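Local coordinates for protein ribonucleoside-diphosphate reductase subunit beta (Bacillus halodurans C-125, PDB 2RCC) that probably serves as the iron-containing small subunit of a class I ribonucleotide reductase, which makes deoxyribonucleotides for DNA synthesis, at residues A[83-88]-A[192-197]; A[126-131]-A[210-215]. One frame throughout, in Å; residues are numbered along the deposited sequence. Where two conformers were deposited one is given.

Contact 1: residues A[83-88]-A[192-197]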
loop_
_atom_site.group_PDB
_atom_site.type_symbol
_atom_site.label_atom_id
_atom_site.label_comp_id
_atom_site.label_asym_id
_atom_site.label_seq_id
_atom_site.Cartn_x
_atom_site.Cartn_y
_atom_site.Cartn_z
ATOM N N GLY A 83 -17.735 16.829 5.366
ATOM C CA GLY A 83 -18.486 15.749 6.009
ATOM C C GLY A 83 -18.697 14.547 5.087
ATOM O O GLY A 83 -18.471 13.411 5.496
ATOM N N LEU A 84 -19.103 14.799 3.841
ATOM C CA LEU A 84 -19.310 13.752 2.845
ATOM C C LEU A 84 -17.992 13.058 2.527
ATOM O O LEU A 84 -17.929 11.823 2.487
ATOM C CB LEU A 84 -19.883 14.314 1.539
ATOM C CG LEU A 84 -20.200 13.265 0.465
ATOM C CD1 LEU A 84 -21.110 12.147 0.991
ATOM C CD2 LEU A 84 -20.785 13.922 -0.722
ATOM N N LEU A 85 -16.961 13.863 2.258
ATOM C CA LEU A 85 -15.616 13.334 1.984
ATOM C C LEU A 85 -15.105 12.452 3.136
ATOM O O LEU A 85 -14.545 11.387 2.878
ATOM C CB LEU A 85 -14.628 14.469 1.668
ATOM C CG LEU A 85 -14.872 15.157 0.312
ATOM C CD1 LEU A 85 -14.054 16.440 0.197
ATOM C CD2 LEU A 85 -14.567 14.226 -0.832
ATOM N N ALA A 86 -15.321 12.886 4.378
ATOM C CA ALA A 86 -14.965 12.102 5.558
ATOM C C ALA A 86 -15.850 10.854 5.681
ATOM O O ALA A 86 -15.353 9.800 6.034
ATOM C CB ALA A 86 -15.065 12.954 6.812
ATOM N N PHE A 87 -17.142 10.984 5.357
ATOM C CA PHE A 87 -18.141 9.886 5.437
ATOM C C PHE A 87 -17.953 8.766 4.428
ATOM O O PHE A 87 -18.275 7.639 4.746
ATOM C CB PHE A 87 -19.580 10.455 5.261
ATOM C CG PHE A 87 -20.701 9.410 5.296
ATOM C CD1 PHE A 87 -21.259 9.005 6.495
ATOM C CD2 PHE A 87 -21.199 8.847 4.116
ATOM C CE1 PHE A 87 -22.278 8.044 6.527
ATOM C CE2 PHE A 87 -22.214 7.891 4.145
ATOM C CZ PHE A 87 -22.753 7.496 5.352
ATOM N N LEU A 88 -17.468 9.070 3.228
ATOM C CA LEU A 88 -17.342 8.064 2.161
ATOM C C LEU A 88 -16.471 6.835 2.474
ATOM O O LEU A 88 -16.654 5.800 1.827
ATOM C CB LEU A 88 -16.935 8.697 0.808
ATOM C CG LEU A 88 -18.039 9.470 0.073
ATOM C CD1 LEU A 88 -17.445 10.112 -1.120
ATOM C CD2 LEU A 88 -19.234 8.614 -0.333
ATOM N N SER A 192 -15.824 19.552 -8.272
ATOM C CA SER A 192 -16.598 20.763 -7.911
ATOM C C SER A 192 -16.372 21.137 -6.471
ATOM O O SER A 192 -16.268 22.316 -6.119
ATOM C CB SER A 192 -18.108 20.549 -8.024
ATOM O OG SER A 192 -18.481 20.199 -9.322
ATOM N N GLY A 193 -16.349 20.108 -5.618
ATOM C CA GLY A 193 -16.161 20.275 -4.201
ATOM C C GLY A 193 -14.769 20.741 -3.876
ATOM O O GLY A 193 -14.611 21.612 -3.062
ATOM N N PHE A 194 -13.756 20.180 -4.539
ATOM C CA PHE A 194 -12.389 20.684 -4.342
ATOM C C PHE A 194 -12.287 22.140 -4.747
ATOM O O PHE A 194 -11.696 22.939 -4.034
ATOM C CB PHE A 194 -11.357 19.861 -5.086
ATOM C CG PHE A 194 -11.346 18.367 -4.714
ATOM C CD1 PHE A 194 -11.600 17.924 -3.403
ATOM C CD2 PHE A 194 -11.053 17.425 -5.677
ATOM C CE1 PHE A 194 -11.575 16.581 -3.073
ATOM C CE2 PHE A 194 -11.032 16.042 -5.347
ATOM C CZ PHE A 194 -11.289 15.629 -4.049
ATOM N N ALA A 195 -12.903 22.497 -5.865
ATOM C CA ALA A 195 -12.951 23.899 -6.308
ATOM C C ALA A 195 -13.543 24.833 -5.259
ATOM O O ALA A 195 -13.088 25.981 -5.136
ATOM C CB ALA A 195 -13.725 24.020 -7.639
ATOM N N PHE A 196 -14.561 24.363 -4.530
ATOM C CA PHE A 196 -15.171 25.123 -3.420
ATOM C C PHE A 196 -14.088 25.516 -2.394
ATOM O O PHE A 196 -14.016 26.654 -1.967
ATOM C CB PHE A 196 -16.346 24.354 -2.776
ATOM C CG PHE A 196 -16.806 24.934 -1.457
ATOM C CD1 PHE A 196 -17.778 25.911 -1.420
ATOM C CD2 PHE A 196 -16.281 24.496 -0.259
ATOM C CE1 PHE A 196 -18.204 26.434 -0.218
ATOM C CE2 PHE A 196 -16.676 25.058 0.956
ATOM C CZ PHE A 196 -17.635 26.007 0.970
ATOM N N PHE A 197 -13.244 24.558 -2.017
ATOM C CA PHE A 197 -12.193 24.817 -1.075
ATOM C C PHE A 197 -11.171 25.809 -1.640
ATOM O O PHE A 197 -10.749 26.738 -0.936
ATOM C CB PHE A 197 -11.547 23.510 -0.601
ATOM C CG PHE A 197 -12.498 22.621 0.138
ATOM C CD1 PHE A 197 -13.040 23.025 1.340
ATOM C CD2 PHE A 197 -12.881 21.411 -0.376
ATOM C CE1 PHE A 197 -13.926 22.219 2.017
ATOM C CE2 PHE A 197 -13.767 20.606 0.308
ATOM C CZ PHE A 197 -14.284 21.022 1.493
#
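Leu85, Phe194 and Phe197 meet in the apolar core of the ferritin-like helical bundle, beside the predicted diiron and tyrosine site. Leu85 lies on helix 72-87 and the two phenylalanines on helix 191-202. The backbones stay well apart: the closest pair, Leu85 CA and Gly193 CA, are separated by 9.3 Å. Side chains alone bridge that gap, and the buried surface is small, 97 Å² in all. Leu85 does most of the work through one methyl. With chi2 at 168°, CD1 lies anti to CA, and this methyl reaches the two rings. Leu85 CD1 lies 4.1 Å from Phe194 CE1. The same Leu85 CD1 is 4.2 Å from Phe197 CE2. It meets both rings obliquely. The other methyl stands a little further off, with Leu85 CD2 4.4 Å from Phe194 CE1. Phe194 and Phe197 are three residues apart, about one helical turn, which puts both on the side facing Leu85. Their similar chi1 values, -58° and -63°, send both rings the same way from the backbone. Within the helix, Phe196 CD2 rests above one face of the Phe197 ring, offset toward the rim. Phe197 also packs edge-to-face with Phe78 of helix 72-87. The side chain of Phe194 comes to about 3 Å, at the nearest atoms, from that of Glu220, a probable iron ligand on helix 207-237. The side chain of Leu85 is about 4 Å, at the nearest atoms, from that of Tyr126, the probable active-site tyrosine. All three contact residues are buried, and their side chains meet through carbon atoms alone. Dispersion and the exclusion of water hold this contact together, consistent with the hydrophobic surroundings of the radical tyrosine in class I small subunits.

Contact 2: residues A[126-131]-A[210-215]; sequences YSYVLS and STMINY
Tyr126 and Ile213 approach each other because both set the first atom beyond CB beside the backbone N (chi1 about -65° in each), CG in Tyr126 and CG1 in Ile213. In Ile213, chi2 of -66° then bends CD1 to the tyrosine. This methyl sits at the ring edge, near the ring plane, with Ile213 CD1 4.0 Å from Tyr126 CE1. The two side chains cross at about a right angle. Residue 212 is selenomethionine, and its chain bends at chi3. The selenium faces Tyr128 obliquely, with Met212 SE 4.2 Å from Tyr128 CD2. It stands 5.2 Å from the ring centroid, a Met-aromatic contact with selenium in place of sulfur. These residues join helices 106-133 and 207-237, two helices of the ferritin-like bundle that carry probable iron ligands. The segments run nearly antiparallel, at 172°, and their axes approach to 11.0 Å. That spacing is wide, and long or bulky side chains reach across it. Tyr126 is the probable active-site tyrosine, the residue that carries the stable radical in many class I small subunits. Its side chain lies about 4 Å, at the nearest atoms, from that of His122, a probable iron ligand one turn earlier. Further out, Tyr128 OH is hydrogen-bonded to Ile58 O, and Trp53, Pro55 and Ile58 touch the Met212 side chain.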
loop_
_atom_site.group_PDB
_atom_site.type_symbol
_atom_site.label_atom_id
_atom_site.label_comp_id
_atom_site.label_asym_id
_atom_site.label_seq_id
_atom_site.Cartn_x
_atom_site.Cartn_y
_atom_site.Cartn_z
ATOM N N TYR A 126 -9.484 14.106 5.851
ATOM C CA TYR A 126 -10.819 14.705 5.841
ATOM C C TYR A 126 -11.390 14.762 7.279
ATOM O O TYR A 126 -11.934 15.786 7.698
ATOM C CB TYR A 126 -11.799 13.973 4.935
ATOM C CG TYR A 126 -11.452 13.997 3.469
ATOM C CD1 TYR A 126 -11.179 15.175 2.809
ATOM C CD2 TYR A 126 -11.415 12.817 2.734
ATOM C CE1 TYR A 126 -10.812 15.171 1.445
ATOM C CE2 TYR A 126 -11.087 12.805 1.396
ATOM C CZ TYR A 126 -10.800 13.976 0.747
ATOM O OH TYR A 126 -10.491 13.932 -0.594
ATOM N N SER A 127 -11.257 13.678 8.017
ATOM C CA SER A 127 -11.645 13.651 9.431
ATOM C C SER A 127 -10.914 14.664 10.258
ATOM O O SER A 127 -11.486 15.252 11.143
ATOM C CB SER A 127 -11.402 12.273 10.062
ATOM O OG SER A 127 -12.253 11.340 9.434
ATOM N N TYR A 128 -9.623 14.791 10.017
ATOM C CA TYR A 128 -8.763 15.753 10.712
ATOM C C TYR A 128 -9.242 17.219 10.545
ATOM O O TYR A 128 -9.227 18.006 11.507
ATOM C CB TYR A 128 -7.338 15.553 10.187
ATOM C CG TYR A 128 -6.241 16.417 10.745
ATOM C CD1 TYR A 128 -5.411 15.960 11.787
ATOM C CD2 TYR A 128 -5.950 17.643 10.167
ATOM C CE1 TYR A 128 -4.365 16.753 12.271
ATOM C CE2 TYR A 128 -4.919 18.453 10.649
ATOM C CZ TYR A 128 -4.125 18.005 11.688
ATOM O OH TYR A 128 -3.072 18.800 12.132
ATOM N N VAL A 129 -9.639 17.580 9.329
ATOM C CA VAL A 129 -10.193 18.896 9.049
ATOM C C VAL A 129 -11.524 19.051 9.819
ATOM O O VAL A 129 -11.707 20.006 10.570
ATOM C CB VAL A 129 -10.405 19.129 7.523
ATOM C CG1 VAL A 129 -11.227 20.405 7.242
ATOM C CG2 VAL A 129 -9.073 19.185 6.782
ATOM N N LEU A 130 -12.435 18.096 9.665
ATOM C CA LEU A 130 -13.739 18.173 10.320
ATOM C C LEU A 130 -13.622 18.253 11.875
ATOM O O LEU A 130 -14.238 19.127 12.504
ATOM C CB LEU A 130 -14.610 17.013 9.842
ATOM C CG LEU A 130 -16.092 17.012 10.190
ATOM C CD1 LEU A 130 -16.774 18.243 9.650
ATOM C CD2 LEU A 130 -16.765 15.741 9.704
ATOM N N SER A 131 -12.750 17.438 12.462
ATOM C CA SER A 131 -12.564 17.411 13.906
ATOM C C SER A 131 -11.834 18.645 14.453
ATOM O O SER A 131 -11.893 18.902 15.643
ATOM C CB SER A 131 -11.842 16.134 14.347
ATOM O OG SER A 131 -10.550 16.086 13.800
ATOM N N SER A 210 -7.514 24.060 2.214
ATOM C CA SER A 210 -7.220 24.084 0.794
ATOM C C SER A 210 -5.860 23.445 0.412
ATOM O O SER A 210 -5.731 22.787 -0.634
ATOM C CB SER A 210 -7.267 25.538 0.326
ATOM O OG SER A 210 -6.946 25.608 -1.029
ATOM N N THR A 211 -4.863 23.676 1.251
ATOM C CA THR A 211 -3.551 23.075 1.122
ATOM C C THR A 211 -3.627 21.543 1.182
ATOM O O THR A 211 -3.062 20.869 0.316
ATOM C CB THR A 211 -2.600 23.517 2.246
ATOM O OG1 THR A 211 -2.355 24.936 2.170
ATOM C CG2 THR A 211 -1.299 22.743 2.155
HETATM N N MSE A 212 -4.395 21.008 2.127
HETATM C CA MSE A 212 -4.519 19.549 2.258
HETATM C C MSE A 212 -5.309 18.976 1.084
HETATM O O MSE A 212 -4.943 17.936 0.540
HETATM C CB MSE A 212 -5.155 19.176 3.595
HETATM C CG MSE A 212 -4.434 17.967 4.336
HETATM SE SE MSE A 212 -4.855 18.241 6.119
HETATM C CE MSE A 212 -6.712 17.839 5.771
ATOM N N ILE A 213 -6.366 19.673 0.680
ATOM C CA ILE A 213 -7.128 19.319 -0.526
ATOM C C ILE A 213 -6.209 19.272 -1.758
ATOM O O ILE A 213 -6.317 18.370 -2.588
ATOM C CB ILE A 213 -8.291 20.320 -0.809
ATOM C CG1 ILE A 213 -9.364 20.253 0.284
ATOM C CG2 ILE A 213 -8.952 20.048 -2.159
ATOM C CD1 ILE A 213 -10.145 18.945 0.369
ATOM N N ASN A 214 -5.316 20.244 -1.867
ATOM C CA ASN A 214 -4.385 20.318 -2.968
ATOM C C ASN A 214 -3.371 19.178 -2.930
ATOM O O ASN A 214 -3.036 18.649 -3.976
ATOM C CB ASN A 214 -3.698 21.669 -2.970
ATOM C CG ASN A 214 -3.057 22.007 -4.306
ATOM O OD1 ASN A 214 -1.877 22.316 -4.357
ATOM N ND2 ASN A 214 -3.827 21.916 -5.396
ATOM N N TYR A 215 -2.889 18.797 -1.736
ATOM C CA TYR A 215 -2.033 17.599 -1.618
ATOM C C TYR A 215 -2.787 16.347 -2.055
ATOM O O TYR A 215 -2.217 15.525 -2.791
ATOM C CB TYR A 215 -1.490 17.417 -0.234
ATOM C CG TYR A 215 -0.537 18.511 0.260
ATOM C CD1 TYR A 215 0.073 19.424 -0.604
ATOM C CD2 TYR A 215 -0.193 18.560 1.597
ATOM C CE1 TYR A 215 0.964 20.389 -0.107
ATOM C CE2 TYR A 215 0.692 19.490 2.077
ATOM C CZ TYR A 215 1.265 20.397 1.222
ATOM O OH TYR A 215 2.159 21.329 1.712
#

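How the contacts relate
The centres of contacts 1 and 2 are 9 Å apart, on the same side of the chain's centre. Their segments alternate along the chain: 83-88, 126-131, 192-197, 210-215. Each lies on a different helix, and helices 191-202 and 207-237 follow each other directly. The contacts also touch. Phe197 CD2 is 3.8 Å from Ile213 CD1, and Phe194 CD1 is 3.6 Å from Ile213 CG2. The two contacts thus pack against each other within the helical bundle. Tyr126 and the probable iron ligands Glu119, His122, Glu220 and His223 belong to helices of contact 2. Contact 1 adds apolar packing from the two other helices alongside this site.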